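Local coordinates for serpin B3 (Homo sapiens, PDB 4ZK3), which probably inhibits target proteases as a member of the serpin family, and gives rise to Pso p27, a psoriasis-associated form that builds large aggregates, at residues K146-V151 / I159-P164; Q84-L89 / K124-T129; V134-A139 / S170-V175; K208-M213 / H283-K288. All blocks are in the same frame, centred on the assembly; numbering follows the deposited sequence.

Contact 1 (K146-V151 / I159-P164)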
loop_
_atom_site.group_PDB
_atom_site.type_symbol
_atom_site.label_atom_id
_atom_site.label_comp_id
_atom_site.label_asym_id
_atom_site.label_seq_id
_atom_site.Cartn_x
_atom_site.Cartn_y
_atom_site.Cartn_z
ATOM N N LYS A 146 19.721 5.926 10.259
ATOM C CA LYS A 146 20.224 5.106 9.147
ATOM C C LYS A 146 19.111 4.304 8.423
ATOM O O LYS A 146 19.139 4.187 7.212
ATOM C CB LYS A 146 21.254 4.124 9.663
ATOM C CG LYS A 146 21.996 3.338 8.606
ATOM C CD LYS A 146 23.252 2.664 9.183
ATOM C CE LYS A 146 23.683 3.288 10.533
ATOM N NZ LYS A 146 25.025 2.841 10.998
ATOM N N ILE A 147 18.138 3.782 9.165
ATOM C CA ILE A 147 17.056 2.962 8.518
ATOM C C ILE A 147 16.182 3.916 7.660
ATOM O O ILE A 147 15.905 3.632 6.491
ATOM C CB ILE A 147 16.226 2.262 9.588
ATOM C CG1 ILE A 147 17.103 1.165 10.257
ATOM C CG2 ILE A 147 14.956 1.623 9.040
ATOM C CD1 ILE A 147 16.585 0.744 11.627
ATOM N N ASN A 148 15.780 5.023 8.278
ATOM C CA ASN A 148 15.010 6.080 7.626
ATOM C C ASN A 148 15.708 6.544 6.323
ATOM O O ASN A 148 15.034 6.752 5.314
ATOM C CB ASN A 148 14.676 7.225 8.604
ATOM C CG ASN A 148 13.613 6.869 9.632
ATOM O OD1 ASN A 148 12.880 5.899 9.530
ATOM N ND2 ASN A 148 13.542 7.661 10.660
ATOM N N SER A 149 17.055 6.618 6.270
ATOM C CA SER A 149 17.735 7.011 5.027
ATOM C C SER A 149 17.739 5.946 4.004
ATOM O O SER A 149 17.635 6.236 2.802
ATOM C CB SER A 149 19.216 7.495 5.244
ATOM O OG SER A 149 19.181 8.612 6.102
ATOM N N TRP A 150 17.952 4.702 4.404
ATOM C CA TRP A 150 17.781 3.631 3.454
ATOM C C TRP A 150 16.399 3.690 2.768
ATOM O O TRP A 150 16.267 3.546 1.523
ATOM C CB TRP A 150 17.951 2.274 4.125
ATOM C CG TRP A 150 17.845 1.194 3.173
ATOM C CD1 TRP A 150 18.793 0.776 2.320
ATOM C CD2 TRP A 150 16.689 0.355 2.941
ATOM N NE1 TRP A 150 18.308 -0.276 1.552
ATOM C CE2 TRP A 150 17.026 -0.549 1.924
ATOM C CE3 TRP A 150 15.401 0.297 3.498
ATOM C CZ2 TRP A 150 16.151 -1.524 1.476
ATOM C CZ3 TRP A 150 14.516 -0.644 3.022
ATOM C CH2 TRP A 150 14.897 -1.557 2.043
ATOM N N VAL A 151 15.371 3.912 3.577
ATOM C CA VAL A 151 14.013 4.041 3.049
ATOM C C VAL A 151 13.889 5.206 2.049
ATOM O O VAL A 151 13.337 5.014 0.988
ATOM C CB VAL A 151 12.993 4.150 4.186
ATOM C CG1 VAL A 151 11.627 4.528 3.631
ATOM C CG2 VAL A 151 12.901 2.803 4.957
ATOM N N ILE A 159 9.504 9.026 1.006
ATOM C CA ILE A 159 9.130 8.591 2.347
ATOM C C ILE A 159 10.280 8.966 3.275
ATOM O O ILE A 159 11.330 8.301 3.262
ATOM C CB ILE A 159 8.868 7.076 2.428
ATOM C CG1 ILE A 159 7.829 6.721 1.365
ATOM C CG2 ILE A 159 8.427 6.721 3.837
ATOM C CD1 ILE A 159 6.473 7.385 1.610
ATOM N N LYS A 160 10.087 10.042 4.013
ATOM C CA LYS A 160 11.062 10.502 4.995
ATOM C C LYS A 160 10.638 10.178 6.372
ATOM O O LYS A 160 9.470 10.167 6.665
ATOM C CB LYS A 160 11.196 12.010 4.868
ATOM C CG LYS A 160 11.701 12.513 3.517
ATOM C CD LYS A 160 12.121 14.014 3.686
ATOM C CE LYS A 160 12.879 14.529 2.532
ATOM N NZ LYS A 160 12.090 14.280 1.308
ATOM N N ASN A 161 11.604 9.904 7.252
ATOM C CA ASN A 161 11.328 9.760 8.675
ATOM C C ASN A 161 10.298 8.617 8.958
ATOM O O ASN A 161 9.404 8.720 9.803
ATOM C CB ASN A 161 10.957 11.115 9.311
ATOM C CG ASN A 161 11.079 11.109 10.844
ATOM O OD1 ASN A 161 10.114 11.323 11.568
ATOM N ND2 ASN A 161 12.282 10.888 11.335
ATOM N N LEU A 162 10.438 7.510 8.248
ATOM C CA LEU A 162 9.463 6.428 8.366
ATOM C C LEU A 162 9.204 6.066 9.824
ATOM O O LEU A 162 8.073 5.916 10.211
ATOM C CB LEU A 162 9.952 5.185 7.582
ATOM C CG LEU A 162 9.056 3.936 7.798
ATOM C CD1 LEU A 162 7.618 4.141 7.284
ATOM C CD2 LEU A 162 9.742 2.727 7.183
ATOM N N ILE A 163 10.293 5.954 10.602
ATOM C CA ILE A 163 10.242 5.546 11.987
ATOM C C ILE A 163 10.550 6.799 12.870
ATOM O O ILE A 163 11.701 7.228 12.944
ATOM C CB ILE A 163 11.247 4.448 12.318
ATOM C CG1 ILE A 163 11.085 3.185 11.415
ATOM C CG2 ILE A 163 11.052 4.020 13.763
ATOM C CD1 ILE A 163 12.258 2.252 11.565
ATOM N N PRO A 164 9.513 7.387 13.482
ATOM C CA PRO A 164 9.735 8.552 14.328
ATOM C C PRO A 164 10.385 8.179 15.671
ATOM O O PRO A 164 10.503 6.992 16.009
ATOM C CB PRO A 164 8.318 9.124 14.520
ATOM C CG PRO A 164 7.540 8.623 13.334
ATOM C CD PRO A 164 8.068 7.207 13.227
HETATM O O HOH W 1 12.300 7.227 5.632
#
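Val151 is the knob of this contact: its two methyls part to meet Ile159 and Leu162. Val151 CG1 lies 3.9 Å from Ile159 CG2, and Val151 CG2 comes equally near Leu162 CD2, Val151 and Leu162 crossing at about a right angle. One turn earlier on the same helix, Ile147 CG2 rests 3.7 Å from Ile163 CD1, a second apolar bump. Between these apolar contacts Asn148 reaches across and closes a ring of bonds with a single residue. Ile163 N gives its hydrogen to Asn148 OD1 at 2.8 Å, and Asn148 ND2 returns one to Ile163 O at 3.0 Å. The second bond is nearly straight, 174° at the hydrogen; Ile163 O lies in the plane of the Asn148 amide, but ND2 meets it from above the Ile163 carbonyl plane. A chi1 of -73°, with CG anti to the carbonyl carbon, turns the amide toward the loop, where OD1 and ND2 both face Ile163. Water 1 fills the hollow beside it, donating to Asn148 O and Ile159 O and accepting from Leu162 N.

Toward the sheet, Val151 and Ile159 reach Ala346 and Ala344, and Leu162 and Ile163 reach Ala348, all on strand 340-351, which, from its place between strands 325-336 and 174-185, is probably the reactive-centre loop inserted into sheet A, as in cleaved serpins. Arg144 adds a second donor to Ile163 O. The two bonds hold the amide of buried Asn148 in one rotation and tie it to Ile163, probably helping to hold the 159-164 loop against the helix, while the methyls fill the space around it.

Contact 2 (Q84-L89 / K124-T129); sequences QFQKLL and KKFYQT
The rings of Phe85 and Tyr127 meet at a slant, with centroids 5.6 Å apart and planes at 33°. Their nearest carbons are Phe85 CD1 and Tyr127 CE1, at 3.6 Å. Leu89 also approaches the Tyr127 ring, and its CD1 presses more closely on the backbone, 3.4 Å from Tyr127 CA. The third ring, Phe126, carries the aliphatic part of Lys125 over one face, CD lying toward the rim, and meets His83 edge-to-face; Gln86 OE1 comes to it at 3.6 Å from CD1, with the amide and ring planes 58° apart.

Backbone and side chain interlock at Gln86. Its extended chain, CG anti to the backbone N (chi1 173°), runs beside Lys125 O, and its CB lies 3.2 Å from Phe126 O. That carbonyl is buried without a hydrogen-bonding partner, and the CA-H of Gln86 offers it only a bent contact. Gln128, just past the second helix, has positive phi and lays its amide near Leu89 CB.

Phe85 and Tyr127 continue inward onto helix 31-42, and Leu89 and Tyr127 onto strand 99-110. This is the packing of helix D against helix E of the serpin fold, with strand 99-110 of sheet A beneath them.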
loop_
_atom_site.group_PDB
_atom_site.type_symbol
_atom_site.label_atom_id
_atom_site.label_comp_id
_atom_site.label_asym_id
_atom_site.label_seq_id
_atom_site.Cartn_x
_atom_site.Cartn_y
_atom_site.Cartn_z
ATOM N N GLN A 84 4.597 -18.299 -3.514
ATOM C CA GLN A 84 3.724 -17.527 -4.395
ATOM C C GLN A 84 4.028 -16.029 -4.251
ATOM O O GLN A 84 4.108 -15.284 -5.241
ATOM C CB GLN A 84 2.250 -17.874 -4.132
ATOM C CG GLN A 84 1.965 -19.350 -4.408
ATOM C CD GLN A 84 0.503 -19.678 -4.432
ATOM O OE1 GLN A 84 0.060 -20.639 -3.812
ATOM N NE2 GLN A 84 -0.265 -18.861 -5.136
ATOM N N PHE A 85 4.298 -15.620 -3.015
ATOM C CA PHE A 85 4.690 -14.253 -2.774
ATOM C C PHE A 85 6.060 -13.948 -3.395
ATOM O O PHE A 85 6.263 -12.866 -3.934
ATOM C CB PHE A 85 4.663 -13.927 -1.273
ATOM C CG PHE A 85 4.410 -12.487 -1.008
ATOM C CD1 PHE A 85 5.444 -11.617 -0.938
ATOM C CD2 PHE A 85 3.119 -12.000 -0.945
ATOM C CE1 PHE A 85 5.209 -10.272 -0.751
ATOM C CE2 PHE A 85 2.859 -10.652 -0.753
ATOM C CZ PHE A 85 3.900 -9.787 -0.652
ATOM N N GLN A 86 6.988 -14.908 -3.365
ATOM C CA GLN A 86 8.263 -14.710 -4.001
ATOM C C GLN A 86 8.118 -14.443 -5.499
ATOM O O GLN A 86 8.825 -13.574 -6.058
ATOM C CB GLN A 86 9.150 -15.912 -3.759
ATOM C CG GLN A 86 10.447 -15.913 -4.507
ATOM C CD GLN A 86 11.026 -17.326 -4.582
ATOM O OE1 GLN A 86 10.780 -18.197 -3.706
ATOM N NE2 GLN A 86 11.768 -17.580 -5.646
ATOM N N LYS A 87 7.209 -15.168 -6.148
ATOM C CA LYS A 87 6.943 -14.956 -7.584
ATOM C C LYS A 87 6.389 -13.539 -7.806
ATOM O O LYS A 87 6.829 -12.831 -8.711
ATOM C CB LYS A 87 5.926 -15.969 -8.106
ATOM C CG LYS A 87 6.514 -17.328 -8.479
ATOM C CD LYS A 87 5.595 -18.073 -9.460
ATOM C CE LYS A 87 6.329 -19.101 -10.331
ATOM N NZ LYS A 87 6.206 -20.516 -9.864
ATOM N N LEU A 88 5.437 -13.114 -6.970
ATOM C CA LEU A 88 4.971 -11.739 -7.025
ATOM C C LEU A 88 6.086 -10.714 -6.899
ATOM O O LEU A 88 6.168 -9.797 -7.723
ATOM C CB LEU A 88 3.960 -11.439 -5.923
ATOM C CG LEU A 88 2.480 -11.655 -6.214
ATOM C CD1 LEU A 88 1.700 -11.100 -5.027
ATOM C CD2 LEU A 88 2.035 -11.025 -7.539
ATOM N N LEU A 89 6.922 -10.820 -5.860
ATOM C CA LEU A 89 8.006 -9.839 -5.679
ATOM C C LEU A 89 8.826 -9.628 -6.964
ATOM O O LEU A 89 9.137 -8.488 -7.327
ATOM C CB LEU A 89 8.911 -10.210 -4.469
ATOM C CG LEU A 89 8.245 -10.105 -3.081
ATOM C CD1 LEU A 89 9.204 -10.571 -2.018
ATOM C CD2 LEU A 89 7.822 -8.672 -2.753
ATOM N N LYS A 124 15.787 -14.300 2.814
ATOM C CA LYS A 124 16.558 -14.056 1.615
ATOM C C LYS A 124 15.890 -14.665 0.382
ATOM O O LYS A 124 15.722 -14.001 -0.654
ATOM C CB LYS A 124 18.021 -14.498 1.770
ATOM C CG LYS A 124 18.843 -13.667 2.791
ATOM C CD LYS A 124 20.272 -14.202 3.018
ATOM C CE LYS A 124 20.920 -13.558 4.196
ATOM N NZ LYS A 124 22.287 -14.074 4.414
ATOM N N LYS A 125 15.465 -15.900 0.518
ATOM C CA LYS A 125 14.888 -16.636 -0.578
ATOM C C LYS A 125 13.446 -16.239 -0.972
ATOM O O LYS A 125 13.177 -16.089 -2.144
ATOM C CB LYS A 125 14.869 -18.109 -0.230
ATOM C CG LYS A 125 14.223 -18.981 -1.300
ATOM C CD LYS A 125 13.747 -20.293 -0.682
ATOM C CE LYS A 125 13.317 -21.309 -1.724
ATOM N NZ LYS A 125 13.201 -22.620 -1.034
ATOM N N PHE A 126 12.521 -16.162 -0.023
ATOM C CA PHE A 126 11.118 -15.805 -0.382
ATOM C C PHE A 126 10.838 -14.299 -0.574
ATOM O O PHE A 126 9.958 -13.935 -1.383
ATOM C CB PHE A 126 10.125 -16.374 0.620
ATOM C CG PHE A 126 10.192 -17.862 0.723
ATOM C CD1 PHE A 126 9.753 -18.654 -0.327
ATOM C CD2 PHE A 126 10.768 -18.469 1.842
ATOM C CE1 PHE A 126 9.862 -20.033 -0.248
ATOM C CE2 PHE A 126 10.883 -19.844 1.919
ATOM C CZ PHE A 126 10.426 -20.627 0.873
ATOM N N TYR A 127 11.584 -13.461 0.150
ATOM C CA TYR A 127 11.315 -12.014 0.207
ATOM C C TYR A 127 12.480 -11.212 -0.315
ATOM O O TYR A 127 12.444 -9.999 -0.299
ATOM C CB TYR A 127 11.011 -11.604 1.658
ATOM C CG TYR A 127 9.691 -12.115 2.070
ATOM C CD1 TYR A 127 8.525 -11.420 1.757
ATOM C CD2 TYR A 127 9.575 -13.361 2.653
ATOM C CE1 TYR A 127 7.291 -11.933 2.096
ATOM C CE2 TYR A 127 8.331 -13.888 2.964
ATOM C CZ TYR A 127 7.215 -13.180 2.706
ATOM O OH TYR A 127 5.990 -13.726 3.011
ATOM N N GLN A 128 13.531 -11.890 -0.805
ATOM C CA GLN A 128 14.689 -11.198 -1.397
ATOM C C GLN A 128 15.288 -10.239 -0.373
ATOM O O GLN A 128 15.860 -9.218 -0.708
ATOM C CB GLN A 128 14.302 -10.454 -2.678
ATOM C CG GLN A 128 13.464 -11.243 -3.679
ATOM C CD GLN A 128 13.038 -10.410 -4.958
ATOM O OE1 GLN A 128 12.801 -9.178 -4.931
ATOM N NE2 GLN A 128 12.924 -11.118 -6.078
ATOM N N THR A 129 15.174 -10.575 0.901
ATOM C CA THR A 129 15.567 -9.689 1.956
ATOM C C THR A 129 17.122 -9.617 2.073
ATOM O O THR A 129 17.781 -10.655 2.164
ATOM C CB THR A 129 14.941 -10.176 3.270
ATOM O OG1 THR A 129 13.508 -10.273 3.087
ATOM C CG2 THR A 129 15.255 -9.189 4.394
#

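Contact 3 (V134-A139 / S170-V175); sequences VDFANA and SNTTLV
A small, largely aliphatic pocket at the end of sheet A receives the ring of Phe136, with Thr172 and Val175 forming walls on the side of the returning chain. The methyl CG2 of Thr172 stands almost exactly on the ring normal, 3.7 Å from the centroid of Phe136, in a CH-pi contact; the opposite face is covered by CG2 of the nearby Val134. Thr172 can offer this methyl because CG2 is anti to its backbone N, which sends OG1 the other way (chi1 -70°) to bond with Gly169 N. Val175 CG2 approaches obliquely, 3.7 Å from Phe136 CZ, and Thr172 O lies 3.2 Å from Phe136 CB.

Outside the pocket the two chains meet through carbon-bound hydrogens. The CA-H of Ser170 is directed at Phe136 O, CA lying 3.2 Å away, close to straight at 166°, and the CA-H of Ala137 answers toward Ser170 O. The 134-139 turn is shaped by an Asx motif: Asp135 OD1 takes the hydrogen of Asn138 N at 2.8 Å, from above the carboxylate plane. Glu110 adds a hydrogen bond to Ala137 N.

Ala139 is the N-cap of helix 140-153, whose Ser143 and Ile147 also touch the Phe136 side chain. On the other side Thr173 and Leu174 form a classic beta bulge opposite Gly351, so the pocket lies where strands 174-185 and 340-351 pack against the start of that helix.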
loop_
_atom_site.group_PDB
_atom_site.type_symbol
_atom_site.label_atom_id
_atom_site.label_comp_id
_atom_site.label_asym_id
_atom_site.label_seq_id
_atom_site.Cartn_x
_atom_site.Cartn_y
_atom_site.Cartn_z
ATOM N N VAL A 134 23.355 -3.204 12.581
ATOM C CA VAL A 134 23.489 -1.845 13.126
ATOM C C VAL A 134 23.593 -1.896 14.634
ATOM O O VAL A 134 23.326 -2.943 15.273
ATOM C CB VAL A 134 22.317 -0.942 12.653
ATOM C CG1 VAL A 134 22.258 -1.013 11.129
ATOM C CG2 VAL A 134 20.979 -1.394 13.243
ATOM N N ASP A 135 24.064 -0.788 15.208
ATOM C CA ASP A 135 24.344 -0.680 16.632
ATOM C C ASP A 135 23.183 -0.086 17.378
ATOM O O ASP A 135 23.191 1.102 17.730
ATOM C CB ASP A 135 25.614 0.179 16.841
ATOM C CG ASP A 135 26.238 0.037 18.265
ATOM O OD1 ASP A 135 25.591 -0.390 19.255
ATOM O OD2 ASP A 135 27.425 0.397 18.369
ATOM N N PHE A 136 22.161 -0.897 17.630
ATOM C CA PHE A 136 20.969 -0.439 18.320
ATOM C C PHE A 136 21.377 -0.269 19.800
ATOM O O PHE A 136 20.852 0.597 20.475
ATOM C CB PHE A 136 19.758 -1.432 18.272
ATOM C CG PHE A 136 19.017 -1.537 16.916
ATOM C CD1 PHE A 136 18.453 -0.428 16.307
ATOM C CD2 PHE A 136 18.838 -2.784 16.305
ATOM C CE1 PHE A 136 17.764 -0.531 15.098
ATOM C CE2 PHE A 136 18.174 -2.891 15.102
ATOM C CZ PHE A 136 17.638 -1.758 14.497
ATOM N N ALA A 137 22.268 -1.140 20.293
ATOM C CA ALA A 137 22.561 -1.183 21.729
ATOM C C ALA A 137 23.124 0.134 22.178
ATOM O O ALA A 137 22.618 0.724 23.108
ATOM C CB ALA A 137 23.540 -2.305 22.074
ATOM N N ASN A 138 24.153 0.605 21.487
ATOM C CA ASN A 138 24.793 1.831 21.895
ATOM C C ASN A 138 24.399 3.050 21.114
ATOM O O ASN A 138 24.809 4.119 21.477
ATOM C CB ASN A 138 26.298 1.704 21.777
ATOM C CG ASN A 138 26.808 0.420 22.364
ATOM O OD1 ASN A 138 27.470 -0.366 21.672
ATOM N ND2 ASN A 138 26.451 0.159 23.593
ATOM N N ALA A 139 23.624 2.924 20.042
ATOM C CA ALA A 139 23.370 4.070 19.167
ATOM C C ALA A 139 21.997 3.946 18.495
ATOM O O ALA A 139 21.889 3.922 17.283
ATOM C CB ALA A 139 24.500 4.153 18.162
ATOM N N SER A 170 17.605 1.178 22.949
ATOM C CA SER A 170 18.880 0.405 23.015
ATOM C C SER A 170 18.585 -1.067 23.235
ATOM O O SER A 170 19.450 -1.931 23.053
ATOM C CB SER A 170 19.782 0.920 24.127
ATOM O OG SER A 170 19.005 0.887 25.294
ATOM N N ASN A 171 17.356 -1.380 23.627
ATOM C CA ASN A 171 16.969 -2.772 23.660
ATOM C C ASN A 171 16.356 -3.356 22.298
ATOM O O ASN A 171 15.975 -4.507 22.236
ATOM C CB ASN A 171 16.036 -2.968 24.826
ATOM C CG ASN A 171 14.768 -2.211 24.640
ATOM O OD1 ASN A 171 14.759 -1.124 24.009
ATOM N ND2 ASN A 171 13.677 -2.778 25.130
ATOM N N THR A 172 16.332 -2.572 21.223
ATOM C CA THR A 172 15.795 -3.029 19.916
ATOM C C THR A 172 16.720 -4.028 19.321
ATOM O O THR A 172 17.913 -3.810 19.308
ATOM C CB THR A 172 15.593 -1.832 18.969
ATOM O OG1 THR A 172 14.508 -1.064 19.479
ATOM C CG2 THR A 172 15.187 -2.263 17.558
ATOM N N THR A 173 16.202 -5.169 18.843
ATOM C CA THR A 173 17.103 -6.109 18.176
ATOM C C THR A 173 16.847 -6.358 16.673
ATOM O O THR A 173 17.729 -6.890 16.008
ATOM C CB THR A 173 17.151 -7.449 18.909
ATOM O OG1 THR A 173 15.824 -7.973 19.008
ATOM C CG2 THR A 173 17.836 -7.257 20.274
ATOM N N LEU A 174 15.670 -5.954 16.180
ATOM C CA LEU A 174 15.181 -6.270 14.831
ATOM C C LEU A 174 14.267 -5.135 14.321
ATOM O O LEU A 174 13.351 -4.742 14.993
ATOM C CB LEU A 174 14.391 -7.588 14.920
ATOM C CG LEU A 174 13.454 -7.918 13.759
ATOM C CD1 LEU A 174 13.710 -9.263 13.118
ATOM C CD2 LEU A 174 12.023 -7.874 14.215
ATOM N N VAL A 175 14.567 -4.606 13.141
ATOM C CA VAL A 175 13.594 -3.830 12.350
ATOM C C VAL A 175 13.540 -4.450 10.927
ATOM O O VAL A 175 14.541 -4.544 10.205
ATOM C CB VAL A 175 13.964 -2.359 12.244
ATOM C CG1 VAL A 175 12.980 -1.578 11.358
ATOM C CG2 VAL A 175 14.072 -1.727 13.648
#

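Contact 4 (K208-M213 / H283-K288)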
loop_
_atom_site.group_PDB
_atom_site.type_symbol
_atom_site.label_atom_id
_atom_site.label_comp_id
_atom_site.label_asym_id
_atom_site.label_seq_id
_atom_site.Cartn_x
_atom_site.Cartn_y
_atom_site.Cartn_z
ATOM N N LYS A 208 -13.144 23.813 -2.047
ATOM C CA LYS A 208 -11.743 24.224 -2.018
ATOM C C LYS A 208 -11.279 24.357 -3.453
ATOM O O LYS A 208 -11.656 23.565 -4.297
ATOM C CB LYS A 208 -10.879 23.136 -1.374
ATOM C CG LYS A 208 -10.878 23.077 0.133
ATOM C CD LYS A 208 -9.507 23.477 0.648
ATOM C CE LYS A 208 -9.213 22.816 1.964
ATOM N NZ LYS A 208 -7.742 22.736 2.152
ATOM N N SER A 209 -10.415 25.312 -3.730
ATOM C CA SER A 209 -9.839 25.433 -5.042
ATOM C C SER A 209 -8.818 24.308 -5.336
ATOM O O SER A 209 -8.228 23.728 -4.418
ATOM C CB SER A 209 -9.144 26.756 -5.174
ATOM O OG SER A 209 -8.517 26.788 -6.437
ATOM N N ILE A 210 -8.656 23.989 -6.615
ATOM C CA ILE A 210 -7.879 22.847 -7.030
ATOM C C ILE A 210 -7.495 23.050 -8.494
ATOM O O ILE A 210 -8.205 23.695 -9.270
ATOM C CB ILE A 210 -8.688 21.506 -6.858
ATOM C CG1 ILE A 210 -7.733 20.375 -6.488
ATOM C CG2 ILE A 210 -9.534 21.224 -8.127
ATOM C CD1 ILE A 210 -8.389 19.088 -6.038
ATOM N N GLN A 211 -6.375 22.479 -8.905
ATOM C CA GLN A 211 -6.001 22.524 -10.307
ATOM C C GLN A 211 -6.578 21.278 -10.984
ATOM O O GLN A 211 -6.215 20.125 -10.649
ATOM C CB GLN A 211 -4.489 22.614 -10.449
ATOM C CG GLN A 211 -3.878 23.892 -9.870
ATOM C CD GLN A 211 -4.307 25.124 -10.667
ATOM O OE1 GLN A 211 -5.065 25.961 -10.165
ATOM N NE2 GLN A 211 -3.906 25.183 -11.918
ATOM N N MET A 212 -7.496 21.485 -11.915
ATOM C CA MET A 212 -8.186 20.367 -12.574
ATOM C C MET A 212 -7.639 20.057 -13.935
ATOM O O MET A 212 -7.701 20.879 -14.827
ATOM C CB MET A 212 -9.709 20.629 -12.695
ATOM C CG MET A 212 -10.493 19.389 -13.198
ATOM S SD MET A 212 -10.504 18.092 -11.919
ATOM C CE MET A 212 -11.634 18.758 -10.729
ATOM N N MET A 213 -7.138 18.830 -14.126
ATOM C CA MET A 213 -6.623 18.444 -15.428
ATOM C C MET A 213 -7.786 17.888 -16.237
ATOM O O MET A 213 -8.742 17.339 -15.679
ATOM C CB MET A 213 -5.511 17.392 -15.330
ATOM C CG MET A 213 -4.468 17.637 -14.250
ATOM S SD MET A 213 -3.226 16.323 -14.215
ATOM C CE MET A 213 -4.187 14.842 -13.850
ATOM N N HIS A 283 -12.116 14.741 -16.087
ATOM C CA HIS A 283 -11.535 15.822 -15.289
ATOM C C HIS A 283 -10.973 15.146 -14.042
ATOM O O HIS A 283 -11.724 14.528 -13.224
ATOM C CB HIS A 283 -12.578 16.889 -14.927
ATOM C CG HIS A 283 -13.134 17.667 -16.108
ATOM N ND1 HIS A 283 -14.016 18.720 -15.931
ATOM C CD2 HIS A 283 -12.932 17.575 -17.447
ATOM C CE1 HIS A 283 -14.353 19.216 -17.111
ATOM N NE2 HIS A 283 -13.725 18.539 -18.050
ATOM N N LEU A 284 -9.649 15.243 -13.898
ATOM C CA LEU A 284 -8.908 14.660 -12.762
ATOM C C LEU A 284 -7.998 15.713 -12.161
ATOM O O LEU A 284 -7.261 16.351 -12.885
ATOM C CB LEU A 284 -8.062 13.482 -13.302
ATOM C CG LEU A 284 -7.360 12.584 -12.266
ATOM C CD1 LEU A 284 -8.352 11.720 -11.507
ATOM C CD2 LEU A 284 -6.295 11.714 -12.901
ATOM N N PRO A 285 -8.059 15.926 -10.860
ATOM C CA PRO A 285 -7.232 16.965 -10.248
ATOM C C PRO A 285 -5.741 16.557 -10.113
ATOM O O PRO A 285 -5.398 15.373 -10.053
ATOM C CB PRO A 285 -7.871 17.169 -8.897
ATOM C CG PRO A 285 -8.495 15.819 -8.592
ATOM C CD PRO A 285 -8.943 15.272 -9.898
ATOM N N ARG A 286 -4.866 17.553 -10.145
ATOM C CA ARG A 286 -3.489 17.389 -9.706
ATOM C C ARG A 286 -3.663 17.281 -8.242
ATOM O O ARG A 286 -4.425 18.066 -7.662
ATOM C CB ARG A 286 -2.663 18.652 -9.976
ATOM C CG ARG A 286 -2.421 18.937 -11.429
ATOM C CD ARG A 286 -1.553 20.196 -11.700
ATOM N NE ARG A 286 -0.421 20.310 -10.802
ATOM C CZ ARG A 286 0.846 19.996 -11.071
ATOM N NH1 ARG A 286 1.256 19.602 -12.270
ATOM N NH2 ARG A 286 1.729 20.117 -10.108
ATOM N N PHE A 287 -3.054 16.274 -7.626
ATOM C CA PHE A 287 -3.168 16.122 -6.188
ATOM C C PHE A 287 -1.968 15.392 -5.595
ATOM O O PHE A 287 -1.247 14.657 -6.296
ATOM C CB PHE A 287 -4.494 15.441 -5.758
ATOM C CG PHE A 287 -4.637 13.960 -6.148
ATOM C CD1 PHE A 287 -4.209 12.949 -5.291
ATOM C CD2 PHE A 287 -5.290 13.607 -7.267
ATOM C CE1 PHE A 287 -4.447 11.610 -5.605
ATOM C CE2 PHE A 287 -5.501 12.299 -7.619
ATOM C CZ PHE A 287 -5.069 11.282 -6.792
ATOM N N LYS A 288 -1.815 15.556 -4.296
ATOM C CA LYS A 288 -0.748 14.925 -3.538
ATOM C C LYS A 288 -1.304 14.456 -2.236
ATOM O O LYS A 288 -1.961 15.228 -1.538
ATOM C CB LYS A 288 0.332 15.962 -3.287
ATOM C CG LYS A 288 1.500 15.516 -2.413
ATOM C CD LYS A 288 2.541 16.605 -2.257
ATOM C CE LYS A 288 3.311 16.781 -3.551
ATOM N NZ LYS A 288 4.319 17.864 -3.415
HETATM O O HOH W 2 -4.405 20.787 -7.437
#
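Met212 and Pro285 face each other as an antiparallel non-hydrogen-bonded pair, and the packing on their side is tight. Met212 bends twice along its chain (chi2 70°, chi3 73°), which folds its sulfur back over the partner backbone, SD lying 3.4 Å from Pro285 N. Beside it Ile210 CD1 presses tightly on Pro285 CB at 3.5 Å. On the other face Met213 and Leu284 lie side by side, with CE of Met213 3.9 Å from CD2 of Leu284. Their backbones exchange two bonds, Met213 N to Leu284 O at 2.8 Å and Leu284 N to Met213 O at 2.9 Å.

The looser, solvent-facing margin is at exposed Gln211 and partly exposed Arg286. Arg286 N still reaches Gln211 O, nearly along the C=O axis, but water 2 makes the next link, accepting from Gln211 N at 3.0 Å and donating to Arg286 O. Arg286 lays its CG on Met213 CG, at 3.7 Å, and its guanidinium forms a salt bridge with Glu338.

Strand 196-201 flanks 208-213 through backbone bonds, His283 pairs with strand 361-364, and Leu284 and Met213 cover Val336 of strand 325-336, matching sheet C of serpins where strand 276-294 turns into sheet A.

Following the chain, contact 2 closes first, bringing 124-129 back to helix 81-91 before strand 130-134 begins. Contact 3 then opens at 134-139, and contact 1 lies wholly within its loop: helix 140-153 meets 159-164, after which the chain returns at 170-175 to complete contact 3. These two touch, Ile147 CD1 lying 3.9 Å from Phe136 CE1, and together hold the helix and its following loop over strands 174-185 and 340-351. Contact 4 comes last, in series, joining strands 206-224 and 276-294 across 69 intervening residues. No loops cross. Contacts 3 and 4 have centres about 44 Å apart, so the set spans opposite ends of the fold.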